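Side-chain contacts in uncharacterized tRNA/rRNA methyltransferase HI_0380 (Haemophilus influenzae, PDB 3ILK), which probably transfers methyl groups from S-adenosyl-L-methionine to RNA, as a member of the TrmH family of SPOUT-type methyltransferases: residues Met147-Gln150 / Leu151-Glu155; Tyr177-Thr180 / Asp181-Ala184; Ala232-Lys235 / Arg236-Thr240; Thr121-Glu124 / Leu125-His129; Ala50-Ala53 / Gly54-Ile58. One frame throughout, in Å; residues are numbered along the deposited sequence.

Contact 1. Residues Met147-Gln150 / Leu151-Glu155; sequences MAVQ and LVSYE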
loop_
_atom_site.group_PDB
_atom_site.type_symbol
_atom_site.label_atom_id
_atom_site.label_comp_id
_atom_site.label_asym_id
_atom_site.label_seq_id
_atom_site.Cartn_x
_atom_site.Cartn_y
_atom_site.Cartn_z
HETATM N N MSE A 147 14.947 10.749 3.969
HETATM C CA MSE A 147 14.283 9.753 3.119
HETATM C C MSE A 147 14.488 8.387 3.772
HETATM O O MSE A 147 13.531 7.618 3.914
HETATM C CB MSE A 147 14.879 9.755 1.685
HETATM C CG MSE A 147 14.578 10.978 0.837
HETATM SE SE MSE A 147 15.685 11.177 -0.847
HETATM C CE MSE A 147 14.564 12.638 -1.666
ATOM N N ALA A 148 15.723 8.105 4.216
ATOM C CA ALA A 148 15.997 6.817 4.813
ATOM C C ALA A 148 15.224 6.593 6.122
ATOM O O ALA A 148 14.700 5.497 6.369
ATOM C CB ALA A 148 17.513 6.579 4.979
ATOM N N VAL A 149 15.166 7.622 6.959
ATOM C CA VAL A 149 14.459 7.524 8.229
ATOM C C VAL A 149 12.954 7.376 7.988
ATOM O O VAL A 149 12.328 6.543 8.612
ATOM C CB VAL A 149 14.798 8.733 9.174
ATOM C CG1 VAL A 149 13.926 8.711 10.494
ATOM C CG2 VAL A 149 16.347 8.722 9.507
ATOM N N GLN A 150 12.402 8.187 7.083
ATOM C CA GLN A 150 10.972 8.081 6.690
ATOM C C GLN A 150 10.660 6.628 6.336
ATOM O O GLN A 150 9.731 6.047 6.905
ATOM C CB GLN A 150 10.675 9.007 5.511
ATOM C CG GLN A 150 9.172 9.228 5.152
ATOM C CD GLN A 150 8.289 9.725 6.298
ATOM O OE1 GLN A 150 7.735 8.904 7.024
ATOM N NE2 GLN A 150 8.083 11.066 6.423
ATOM N N LEU A 151 11.467 6.018 5.459
ATOM C CA LEU A 151 11.131 4.672 4.964
ATOM C C LEU A 151 11.277 3.639 6.034
ATOM O O LEU A 151 10.448 2.716 6.145
ATOM C CB LEU A 151 12.024 4.245 3.791
ATOM C CG LEU A 151 11.860 4.834 2.404
ATOM C CD1 LEU A 151 12.470 3.872 1.416
ATOM C CD2 LEU A 151 10.388 5.028 2.080
ATOM N N VAL A 152 12.312 3.764 6.851
ATOM C CA VAL A 152 12.525 2.682 7.905
ATOM C C VAL A 152 11.402 2.806 8.958
ATOM O O VAL A 152 10.851 1.789 9.441
ATOM C CB VAL A 152 13.894 2.860 8.583
ATOM C CG1 VAL A 152 14.027 1.973 9.860
ATOM C CG2 VAL A 152 15.018 2.584 7.586
ATOM N N SER A 153 11.075 4.059 9.303
ATOM C CA SER A 153 9.994 4.382 10.292
ATOM C C SER A 153 8.665 3.840 9.816
ATOM O O SER A 153 7.892 3.255 10.602
ATOM C CB SER A 153 9.837 5.911 10.471
ATOM O OG SER A 153 11.014 6.502 10.988
ATOM N N TYR A 154 8.379 4.037 8.526
ATOM C CA TYR A 154 7.166 3.533 7.939
ATOM C C TYR A 154 7.107 1.957 8.062
ATOM O O TYR A 154 6.127 1.429 8.455
ATOM C CB TYR A 154 7.042 4.001 6.495
ATOM C CG TYR A 154 6.077 3.171 5.660
ATOM C CD1 TYR A 154 4.680 3.387 5.723
ATOM C CD2 TYR A 154 6.537 2.197 4.822
ATOM C CE1 TYR A 154 3.806 2.624 4.960
ATOM C CE2 TYR A 154 5.650 1.427 4.047
ATOM C CZ TYR A 154 4.293 1.655 4.128
ATOM O OH TYR A 154 3.401 0.929 3.365
ATOM N N GLU A 155 8.171 1.249 7.732
ATOM C CA GLU A 155 8.159 -0.219 7.811
ATOM C C GLU A 155 8.046 -0.625 9.269
ATOM O O GLU A 155 7.364 -1.582 9.588
ATOM C CB GLU A 155 9.427 -0.836 7.181
ATOM C CG GLU A 155 9.450 -0.966 5.654
ATOM C CD GLU A 155 8.398 -1.907 5.052
ATOM O OE1 GLU A 155 8.580 -2.325 3.905
ATOM O OE2 GLU A 155 7.401 -2.261 5.712
#
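Ser-153 carries its hydroxyl beside its own backbone N (chi1 -62°), which turns OG back along the helix toward Val-149, while Val-149 has CG1 anti to its N, and that methyl lies 3.7 Å from Ser-153 OG. OG donates to Val-149 O at 2.7 Å and meets that carbonyl from well above its plane, 45° out of it. The same oxygen also takes the regular helical bond from Ser-153 N at 2.9 Å, so two donors of one residue grip a single acceptor. At the neighbouring positions, Val-152 CG2 lies 3.2 Å from Ala-148 O, and Leu-151 CG lies 3.6 Å from Met-147 O. Val-149 touches Phe-113 of strand 109-113 and Met-28 of helix 18-31, and Ser-153 touches Met-31; Leu-151 packs on its own copy in the second subunit, and Tyr-154 OH bonds Glu-155 of that subunit. Met-147, present as selenomethionine, and Leu-151 also adjoin Leu-143 and Ile-134, which probably bind S-adenosyl-L-methionine, as in relatives. A serine in a buried helix can thus satisfy its hydroxyl within that helix, at the carbonyl one turn back.

Contact 2. Residues Tyr177-Thr180 / Asp181-Ala184; sequences YPTT and DQLA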
loop_
_atom_site.group_PDB
_atom_site.type_symbol
_atom_site.label_atom_id
_atom_site.label_comp_id
_atom_site.label_asym_id
_atom_site.label_seq_id
_atom_site.Cartn_x
_atom_site.Cartn_y
_atom_site.Cartn_z
ATOM N N TYR A 177 -18.256 -22.232 10.505
ATOM C CA TYR A 177 -18.233 -22.804 9.170
ATOM C C TYR A 177 -19.461 -23.701 9.050
ATOM O O TYR A 177 -19.867 -24.316 10.013
ATOM C CB TYR A 177 -16.952 -23.604 8.919
ATOM C CG TYR A 177 -15.774 -22.757 8.500
ATOM C CD1 TYR A 177 -15.667 -22.281 7.189
ATOM C CD2 TYR A 177 -14.758 -22.430 9.408
ATOM C CE1 TYR A 177 -14.584 -21.493 6.788
ATOM C CE2 TYR A 177 -13.662 -21.640 9.018
ATOM C CZ TYR A 177 -13.587 -21.179 7.703
ATOM O OH TYR A 177 -12.524 -20.402 7.294
ATOM N N PRO A 178 -20.067 -23.760 7.864
ATOM C CA PRO A 178 -21.245 -24.617 7.721
ATOM C C PRO A 178 -20.920 -26.093 7.964
ATOM O O PRO A 178 -19.774 -26.508 7.852
ATOM C CB PRO A 178 -21.652 -24.424 6.259
ATOM C CG PRO A 178 -20.417 -23.887 5.577
ATOM C CD PRO A 178 -19.694 -23.089 6.607
ATOM N N THR A 179 -21.943 -26.872 8.269
ATOM C CA THR A 179 -21.767 -28.302 8.480
ATOM C C THR A 179 -21.734 -28.969 7.112
ATOM O O THR A 179 -22.061 -28.340 6.101
ATOM C CB THR A 179 -22.898 -28.887 9.333
ATOM O OG1 THR A 179 -24.160 -28.650 8.689
ATOM C CG2 THR A 179 -22.914 -28.246 10.704
ATOM N N THR A 180 -21.326 -30.235 7.090
ATOM C CA THR A 180 -21.291 -31.036 5.860
ATOM C C THR A 180 -22.678 -31.101 5.249
ATOM O O THR A 180 -22.833 -31.011 4.041
ATOM C CB THR A 180 -20.854 -32.547 6.123
ATOM O OG1 THR A 180 -19.691 -32.607 6.954
ATOM C CG2 THR A 180 -20.507 -33.229 4.807
ATOM N N ASP A 181 -23.689 -31.316 6.086
ATOM C CA ASP A 181 -25.068 -31.376 5.609
ATOM C C ASP A 181 -25.560 -30.000 5.091
ATOM O O ASP A 181 -26.309 -29.884 4.108
ATOM C CB ASP A 181 -25.955 -32.002 6.688
ATOM C CG ASP A 181 -26.076 -31.155 7.955
ATOM O OD1 ASP A 181 -25.123 -31.064 8.759
ATOM O OD2 ASP A 181 -27.184 -30.656 8.194
ATOM N N GLN A 182 -25.122 -28.928 5.714
ATOM C CA GLN A 182 -25.575 -27.634 5.221
ATOM C C GLN A 182 -25.123 -27.414 3.785
ATOM O O GLN A 182 -25.949 -27.095 2.906
ATOM C CB GLN A 182 -25.141 -26.531 6.154
ATOM C CG GLN A 182 -26.080 -26.376 7.310
ATOM C CD GLN A 182 -25.451 -25.711 8.504
ATOM O OE1 GLN A 182 -24.242 -25.547 8.557
ATOM N NE2 GLN A 182 -26.264 -25.348 9.474
ATOM N N LEU A 183 -23.839 -27.662 3.520
ATOM C CA LEU A 183 -23.257 -27.452 2.177
ATOM C C LEU A 183 -23.878 -28.423 1.170
ATOM O O LEU A 183 -24.190 -28.083 0.024
ATOM C CB LEU A 183 -21.754 -27.717 2.200
ATOM C CG LEU A 183 -20.765 -26.802 2.903
ATOM C CD1 LEU A 183 -19.375 -27.452 2.867
ATOM C CD2 LEU A 183 -20.662 -25.433 2.183
ATOM N N ALA A 184 -24.083 -29.646 1.621
ATOM C CA ALA A 184 -24.666 -30.646 0.777
ATOM C C ALA A 184 -26.059 -30.192 0.399
ATOM O O ALA A 184 -26.420 -30.249 -0.771
ATOM C CB ALA A 184 -24.711 -32.040 1.521
#
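The start of helix 180-197 is closed by an N-terminal capping box, with Thr-179 as N-cap and Gln-182 as its partner three residues on. Thr-179 OG1 accepts from Gln-182 N at 3.1 Å, and in return Gln-182 OE1 accepts from Thr-179 N at 2.7 Å, a nearly straight bond with an N-H...O angle of 170°. The donor is tilted 29° from the plane of the Gln-182 side-chain carbonyl, whose chain, extended beyond CG, reaches back to the N-H of the cap residue. Such reciprocal bonding is the defining feature of the box: one backbone N-H of the first turn and that of the cap residue itself are both answered by side chains. Thr-179 holds OG1 between its backbone N and carbonyl carbon (chi1 59°), and from there the hydroxyl also donates to Asp-181 OD1 at 2.6 Å, reaching the carboxylate from above its plane. The hydroxyl therefore works as acceptor and donor at once. Just ahead of the cap, Pro-178 CG touches Leu-183 CD2 at 3.7 Å, the two side chains crossing at a slant. Pro-178 and Gln-182 also lean on Lys-220 and Leu-223 of helix 220-240, and Leu-183 meets Leu-218 in the loop before it.

Contact 3. Residues Ala232-Lys235 / Arg236-Thr240; sequences AVEK and RIDLT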
loop_
_atom_site.group_PDB
_atom_site.type_symbol
_atom_site.label_atom_id
_atom_site.label_comp_id
_atom_site.label_asym_id
_atom_site.label_seq_id
_atom_site.Cartn_x
_atom_site.Cartn_y
_atom_site.Cartn_z
ATOM N N ALA A 232 -34.114 -16.486 -3.803
ATOM C CA ALA A 232 -34.518 -15.357 -4.630
ATOM C C ALA A 232 -34.929 -15.827 -6.046
ATOM O O ALA A 232 -36.030 -15.525 -6.494
ATOM C CB ALA A 232 -33.446 -14.302 -4.647
ATOM N N VAL A 233 -34.068 -16.595 -6.711
ATOM C CA VAL A 233 -34.368 -17.236 -8.008
ATOM C C VAL A 233 -35.615 -18.170 -7.956
ATOM O O VAL A 233 -36.456 -18.142 -8.874
ATOM C CB VAL A 233 -33.120 -18.029 -8.548
ATOM C CG1 VAL A 233 -33.412 -18.687 -9.905
ATOM C CG2 VAL A 233 -31.923 -17.091 -8.687
ATOM N N GLU A 234 -35.732 -18.964 -6.883
ATOM C CA GLU A 234 -36.864 -19.863 -6.705
ATOM C C GLU A 234 -38.216 -19.153 -6.699
ATOM O O GLU A 234 -39.143 -19.575 -7.393
ATOM C CB GLU A 234 -36.711 -20.718 -5.435
ATOM C CG GLU A 234 -37.775 -21.809 -5.340
ATOM C CD GLU A 234 -37.565 -22.805 -4.197
ATOM O OE1 GLU A 234 -37.021 -22.449 -3.119
ATOM O OE2 GLU A 234 -37.974 -23.964 -4.389
ATOM N N LYS A 235 -38.319 -18.092 -5.903
ATOM C CA LYS A 235 -39.515 -17.250 -5.841
ATOM C C LYS A 235 -39.942 -16.802 -7.242
ATOM O O LYS A 235 -41.126 -16.858 -7.586
ATOM C CB LYS A 235 -39.294 -16.039 -4.925
ATOM C CG LYS A 235 -39.074 -16.399 -3.452
ATOM C CD LYS A 235 -38.832 -15.181 -2.522
ATOM C CE LYS A 235 -37.404 -14.610 -2.618
ATOM N NZ LYS A 235 -37.299 -13.563 -3.720
ATOM N N ARG A 236 -38.969 -16.385 -8.050
ATOM C CA ARG A 236 -39.224 -15.972 -9.436
ATOM C C ARG A 236 -39.749 -17.109 -10.333
ATOM O O ARG A 236 -40.727 -16.919 -11.060
ATOM C CB ARG A 236 -37.967 -15.350 -10.055
ATOM C CG ARG A 236 -37.993 -13.825 -10.244
ATOM C CD ARG A 236 -39.306 -13.292 -10.766
ATOM N NE ARG A 236 -39.082 -12.295 -11.810
ATOM C CZ ARG A 236 -38.616 -11.068 -11.601
ATOM N NH1 ARG A 236 -38.327 -10.652 -10.368
ATOM N NH2 ARG A 236 -38.448 -10.253 -12.635
ATOM N N ILE A 237 -39.079 -18.264 -10.295
ATOM C CA ILE A 237 -39.534 -19.491 -10.977
ATOM C C ILE A 237 -40.982 -19.796 -10.591
ATOM O O ILE A 237 -41.830 -20.052 -11.456
ATOM C CB ILE A 237 -38.666 -20.746 -10.616
ATOM C CG1 ILE A 237 -37.212 -20.582 -11.069
ATOM C CG2 ILE A 237 -39.275 -22.033 -11.220
ATOM C CD1 ILE A 237 -36.267 -21.644 -10.506
ATOM N N ASP A 238 -41.245 -19.755 -9.282
ATOM C CA ASP A 238 -42.545 -20.130 -8.723
ATOM C C ASP A 238 -43.636 -19.123 -9.063
ATOM O O ASP A 238 -44.829 -19.391 -8.879
ATOM C CB ASP A 238 -42.436 -20.342 -7.209
ATOM C CG ASP A 238 -41.621 -21.587 -6.847
ATOM O OD1 ASP A 238 -41.729 -22.615 -7.556
ATOM O OD2 ASP A 238 -40.870 -21.535 -5.851
ATOM N N LEU A 239 -43.212 -17.976 -9.587
ATOM C CA LEU A 239 -44.118 -16.911 -9.965
ATOM C C LEU A 239 -44.487 -16.978 -11.456
ATOM O O LEU A 239 -45.517 -16.435 -11.864
ATOM C CB LEU A 239 -43.495 -15.558 -9.613
ATOM C CG LEU A 239 -44.409 -14.537 -8.930
ATOM C CD1 LEU A 239 -44.503 -14.793 -7.425
ATOM C CD2 LEU A 239 -43.906 -13.132 -9.205
ATOM N N THR A 240 -43.654 -17.651 -12.256
ATOM C CA THR A 240 -43.874 -17.777 -13.711
ATOM C C THR A 240 -44.884 -18.871 -14.045
ATOM O O THR A 240 -45.811 -18.656 -14.829
ATOM C CB THR A 240 -42.552 -18.081 -14.464
ATOM O OG1 THR A 240 -41.597 -17.041 -14.213
ATOM C CG2 THR A 240 -42.780 -18.212 -15.971
#
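Glu-234 and Asp-238, one helical turn apart, slant across each other with their carboxylate planes 36° apart. Glu-234 offers its CG methylene, not its carboxylate, to Asp-238 OD2 (3.1 Å), whereas Glu-234 OE2 and Asp-238 OD2 stay 4.1 Å apart. Asp-238 OD2 also lies 3.0 Å from Glu-234 O; both are acceptors and form no hydrogen bond, the donor to that carbonyl being Asp-238 N. Glu-234 sends CG anti to its backbone N (chi1 -171°), and the chain continues extended to reach helix 180-197, where Arg-192 supplies a salt bridge and Tyr-189 OH a hydrogen bond. Two like charges this near would be expected to raise each other's proton affinity somewhat, which these outside partners of Glu-234 should offset. Round the helix, Val-233 CG1 and Ile-237 CD1 meet more loosely at 4.2 Å, again at a slant, and Ile-237 CG1 lies 3.4 Å from Val-233 O. Near the chain end, Thr-240 OG1 donates to Arg-236 O at 3.3 Å, arriving on the opposite face of that carbonyl from Leu-239 N. The last turns of helix 220-240 lie against helix 180-197, where Val-233 and Ile-237 both pack on Ile-193, while Val-233 also meets Tyr-194 of the second subunit and Arg-236 meets Leu-197 of that subunit.

Contact 4. Residues Thr121-Glu124 / Leu125-His129; sequences TNEE and LLKCH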
loop_
_atom_site.group_PDB
_atom_site.type_symbol
_atom_site.label_atom_id
_atom_site.label_comp_id
_atom_site.label_asym_id
_atom_site.label_seq_id
_atom_site.Cartn_x
_atom_site.Cartn_y
_atom_site.Cartn_z
ATOM N N THR A 121 31.979 3.086 9.911
ATOM C CA THR A 121 33.364 2.681 9.868
ATOM C C THR A 121 33.311 1.184 10.102
ATOM O O THR A 121 32.272 0.657 10.553
ATOM C CB THR A 121 34.243 3.376 10.975
ATOM O OG1 THR A 121 33.737 2.999 12.256
ATOM C CG2 THR A 121 34.191 4.933 10.858
ATOM N N ASN A 122 34.414 0.521 9.753
ATOM C CA ASN A 122 34.683 -0.832 10.128
ATOM C C ASN A 122 34.273 -1.167 11.563
ATOM O O ASN A 122 33.504 -2.061 11.729
ATOM C CB ASN A 122 36.186 -1.130 9.978
ATOM C CG ASN A 122 36.513 -1.984 8.785
ATOM O OD1 ASN A 122 35.642 -2.660 8.210
ATOM N ND2 ASN A 122 37.803 -2.003 8.409
ATOM N N GLU A 123 34.866 -0.540 12.580
ATOM C CA GLU A 123 34.473 -0.715 13.992
ATOM C C GLU A 123 32.936 -0.579 14.218
ATOM O O GLU A 123 32.307 -1.482 14.851
ATOM C CB GLU A 123 35.229 0.292 14.870
ATOM C CG GLU A 123 34.937 0.219 16.362
ATOM C CD GLU A 123 35.765 1.225 17.169
ATOM O OE1 GLU A 123 36.184 2.300 16.623
ATOM O OE2 GLU A 123 36.003 0.929 18.365
ATOM N N GLU A 124 32.331 0.478 13.664
ATOM C CA GLU A 124 30.876 0.703 13.819
ATOM C C GLU A 124 30.063 -0.443 13.200
ATOM O O GLU A 124 29.155 -0.955 13.867
ATOM C CB GLU A 124 30.405 2.040 13.270
ATOM C CG GLU A 124 31.078 3.200 14.070
ATOM C CD GLU A 124 31.060 4.549 13.327
ATOM O OE1 GLU A 124 30.675 4.632 12.161
ATOM O OE2 GLU A 124 31.487 5.515 13.933
ATOM N N LEU A 125 30.403 -0.854 11.957
ATOM C CA LEU A 125 29.754 -2.035 11.322
ATOM C C LEU A 125 29.854 -3.285 12.172
ATOM O O LEU A 125 28.869 -4.038 12.300
ATOM C CB LEU A 125 30.339 -2.312 9.926
ATOM C CG LEU A 125 30.241 -1.194 8.837
ATOM C CD1 LEU A 125 31.065 -1.600 7.574
ATOM C CD2 LEU A 125 28.799 -0.855 8.426
ATOM N N LEU A 126 31.042 -3.543 12.734
ATOM C CA LEU A 126 31.242 -4.750 13.558
ATOM C C LEU A 126 30.341 -4.663 14.789
ATOM O O LEU A 126 29.857 -5.677 15.291
ATOM C CB LEU A 126 32.729 -4.933 13.967
ATOM C CG LEU A 126 33.097 -6.108 14.911
ATOM C CD1 LEU A 126 32.745 -7.451 14.309
ATOM C CD2 LEU A 126 34.600 -6.074 15.323
ATOM N N LYS A 127 30.064 -3.449 15.250
ATOM C CA LYS A 127 29.195 -3.328 16.408
ATOM C C LYS A 127 27.687 -3.433 16.114
ATOM O O LYS A 127 26.901 -3.501 17.059
ATOM C CB LYS A 127 29.549 -2.098 17.229
ATOM C CG LYS A 127 30.935 -2.175 17.895
ATOM C CD LYS A 127 31.366 -0.777 18.382
ATOM C CE LYS A 127 32.528 -0.851 19.385
ATOM N NZ LYS A 127 33.084 0.529 19.558
ATOM N N CYS A 128 27.295 -3.552 14.844
ATOM C CA CYS A 128 25.903 -3.830 14.504
ATOM C C CYS A 128 25.608 -5.323 14.367
ATOM O O CYS A 128 26.384 -6.033 13.749
ATOM C CB CYS A 128 25.553 -3.206 13.200
ATOM S SG CYS A 128 25.808 -1.427 13.276
ATOM N N HIS A 129 24.421 -5.756 14.805
ATOM C CA HIS A 129 24.086 -7.211 14.731
ATOM C C HIS A 129 23.603 -7.454 13.297
ATOM O O HIS A 129 23.891 -8.490 12.721
ATOM C CB HIS A 129 23.008 -7.546 15.749
ATOM C CG HIS A 129 23.456 -7.320 17.161
ATOM N ND1 HIS A 129 24.099 -8.296 17.910
ATOM C CD2 HIS A 129 23.425 -6.210 17.937
ATOM C CE1 HIS A 129 24.425 -7.799 19.091
ATOM N NE2 HIS A 129 24.029 -6.537 19.133
#
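A capping box opens the short helix 122-126, which precedes strand 130-132 in the central parallel sheet. Thr-121, the N-cap, contributes its carbonyl across the contact: Leu-125 N binds Thr-121 O at 2.8 Å and almost straight, with an N-H...O angle of 175°, and Leu-125 CG rests 3.2 Å from the same oxygen. The box itself consists of Glu-124 N donating to Thr-121 OG1 at 3.2 Å and Thr-121 N donating to Glu-124 OE1, an oxygen whose position is less certain. The same oxygen is placed to pair with Arg-115, with the same reservation. The buried Leu-125 side chain lies near Ser-82, which probably binds S-adenosyl-L-methionine, as in relatives, and the helix therefore probably borders the cofactor site. Elsewhere on the helix Glu-123 and Lys-127 lie side by side and point the same way. Both chains are extended; Glu-123 starts with CG anti to its backbone N (chi1 -179°), Lys-127 with CG beside its own, and the ends converge in a salt bridge one turn apart. The ammonium has a second anionic partner in Asp-69, and is thus paired with two carboxylates. Lys-127 NZ meets Glu-123 OE2 at 3.2 Å from above the carboxylate plane, 55° out of it.

Contact 5. Residues Ala50-Ala53 / Gly54-Ile58; sequences ALSA and GAENI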
loop_
_atom_site.group_PDB
_atom_site.type_symbol
_atom_site.label_atom_id
_atom_site.label_comp_id
_atom_site.label_asym_id
_atom_site.label_seq_id
_atom_site.Cartn_x
_atom_site.Cartn_y
_atom_site.Cartn_z
ATOM N N ALA A 50 12.840 24.546 12.770
ATOM C CA ALA A 50 12.008 24.925 11.631
ATOM C C ALA A 50 11.583 23.735 10.764
ATOM O O ALA A 50 10.410 23.582 10.478
ATOM C CB ALA A 50 12.701 25.976 10.768
ATOM N N LEU A 51 12.540 22.924 10.332
ATOM C CA LEU A 51 12.240 21.792 9.454
ATOM C C LEU A 51 11.513 20.614 10.156
ATOM O O LEU A 51 11.079 19.631 9.496
ATOM C CB LEU A 51 13.529 21.344 8.725
ATOM C CG LEU A 51 13.829 22.066 7.403
ATOM C CD1 LEU A 51 13.849 23.591 7.590
ATOM C CD2 LEU A 51 15.132 21.598 6.785
ATOM N N SER A 52 11.389 20.682 11.488
ATOM C CA SER A 52 10.710 19.602 12.211
ATOM C C SER A 52 9.188 19.729 12.017
ATOM O O SER A 52 8.421 18.755 12.173
ATOM C CB SER A 52 11.100 19.596 13.698
ATOM O OG SER A 52 10.387 20.609 14.375
ATOM N N ALA A 53 8.758 20.945 11.701
ATOM C CA ALA A 53 7.377 21.189 11.294
ATOM C C ALA A 53 6.304 20.705 12.298
ATOM O O ALA A 53 5.327 20.094 11.903
ATOM C CB ALA A 53 7.123 20.600 9.863
ATOM N N GLY A 54 6.504 20.975 13.579
ATOM C CA GLY A 54 5.623 20.482 14.627
ATOM C C GLY A 54 6.209 19.275 15.365
ATOM O O GLY A 54 5.608 18.770 16.341
ATOM N N ALA A 55 7.364 18.797 14.916
ATOM C CA ALA A 55 8.043 17.735 15.629
ATOM C C ALA A 55 9.170 18.284 16.514
ATOM O O ALA A 55 10.194 17.612 16.748
ATOM C CB ALA A 55 8.573 16.700 14.650
ATOM N N GLU A 56 9.003 19.494 17.027
ATOM C CA GLU A 56 10.042 20.099 17.853
ATOM C C GLU A 56 10.355 19.281 19.106
ATOM O O GLU A 56 11.502 19.254 19.558
ATOM C CB GLU A 56 9.675 21.520 18.274
ATOM C CG GLU A 56 9.684 22.558 17.150
ATOM C CD GLU A 56 8.391 22.567 16.337
ATOM O OE1 GLU A 56 7.536 21.679 16.541
ATOM O OE2 GLU A 56 8.219 23.479 15.493
ATOM N N ASN A 57 9.332 18.648 19.677
ATOM C CA ASN A 57 9.507 17.901 20.912
ATOM C C ASN A 57 10.622 16.868 20.751
ATOM O O ASN A 57 11.478 16.678 21.664
ATOM C CB ASN A 57 8.192 17.229 21.345
ATOM C CG ASN A 57 7.662 16.211 20.298
ATOM O OD1 ASN A 57 7.390 16.549 19.118
ATOM N ND2 ASN A 57 7.516 14.958 20.731
ATOM N N ILE A 58 10.624 16.219 19.581
ATOM C CA ILE A 58 11.614 15.163 19.271
ATOM C C ILE A 58 13.031 15.749 19.225
ATOM O O ILE A 58 13.933 15.192 19.818
ATOM C CB ILE A 58 11.203 14.352 17.999
ATOM C CG1 ILE A 58 9.863 13.622 18.253
ATOM C CG2 ILE A 58 12.352 13.439 17.527
ATOM C CD1 ILE A 58 9.185 12.945 17.016
#
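Ser-52 and Ala-55 make the central contact of this turn: Ala-55 N donates to Ser-52 O at 2.9 Å. The donor stands well above the plane of that carbonyl, 70° out of it. Ala-55 CB comes to 3.2 Å from the same oxygen, and the two CB atoms of Ser-52 and Ala-55 lie 4.0 Å apart. Beyond them the side chain of Glu-56 bends at chi2 and folds back over the serine hydroxyl, with Glu-56 CD 3.4 Å from Ser-52 OG, a contact with the carboxylate carbon; OG has its hydrogen bond with Tyr-49 O. The conformation behind these contacts is a type I' beta turn from Ser-52 to Ala-55, following a type I turn from Ala-50 to Ala-53. Both central residues of the I' turn have positive phi, 55° at Ala-53 and 102° at Gly-54. At Gly-54 a side chain would collide with Ala-53 O, and glycine avoids this. Further out, Lys-29 of helix 18-31 binds both Gly-54 O and Asn-57 OD1, while Ala-53 O accepts from Tyr-140 OH of the second subunit. The reversal between helices 46-50 and 56-61 is therefore closed by one backbone hydrogen bond whose donor stands above the carbonyl plane, and it turns on a glycine, with the Gly-54 and Ala-53 carbonyls taken up by a lysine and by a tyrosine of the second subunit.

Overall arrangement
Contacts 1, 4 and 5 all lie within the SpoU methylase family region, and contacts 2 and 3 on the C-terminal helices. Contact 1 is the most central: its centre is about 17 Å from that of contact 5 and about 21 Å from that of contact 4. Contacts 1 and 4 adjoin residues that probably bind S-adenosyl-L-methionine, as in relatives, whereas contact 5 lies away from them. Contact 2 lies at the start of helix 180-197 and contact 3, its centre about 24 Å away, near the end of helix 220-240, which packs against it; contact 3 is about 58 Å from contact 1, centre to centre. Contacts 1, 3 and 5 touch the second subunit, so the dimer interface spans both regions. Contacts 2 and 4 share the capping-box motif.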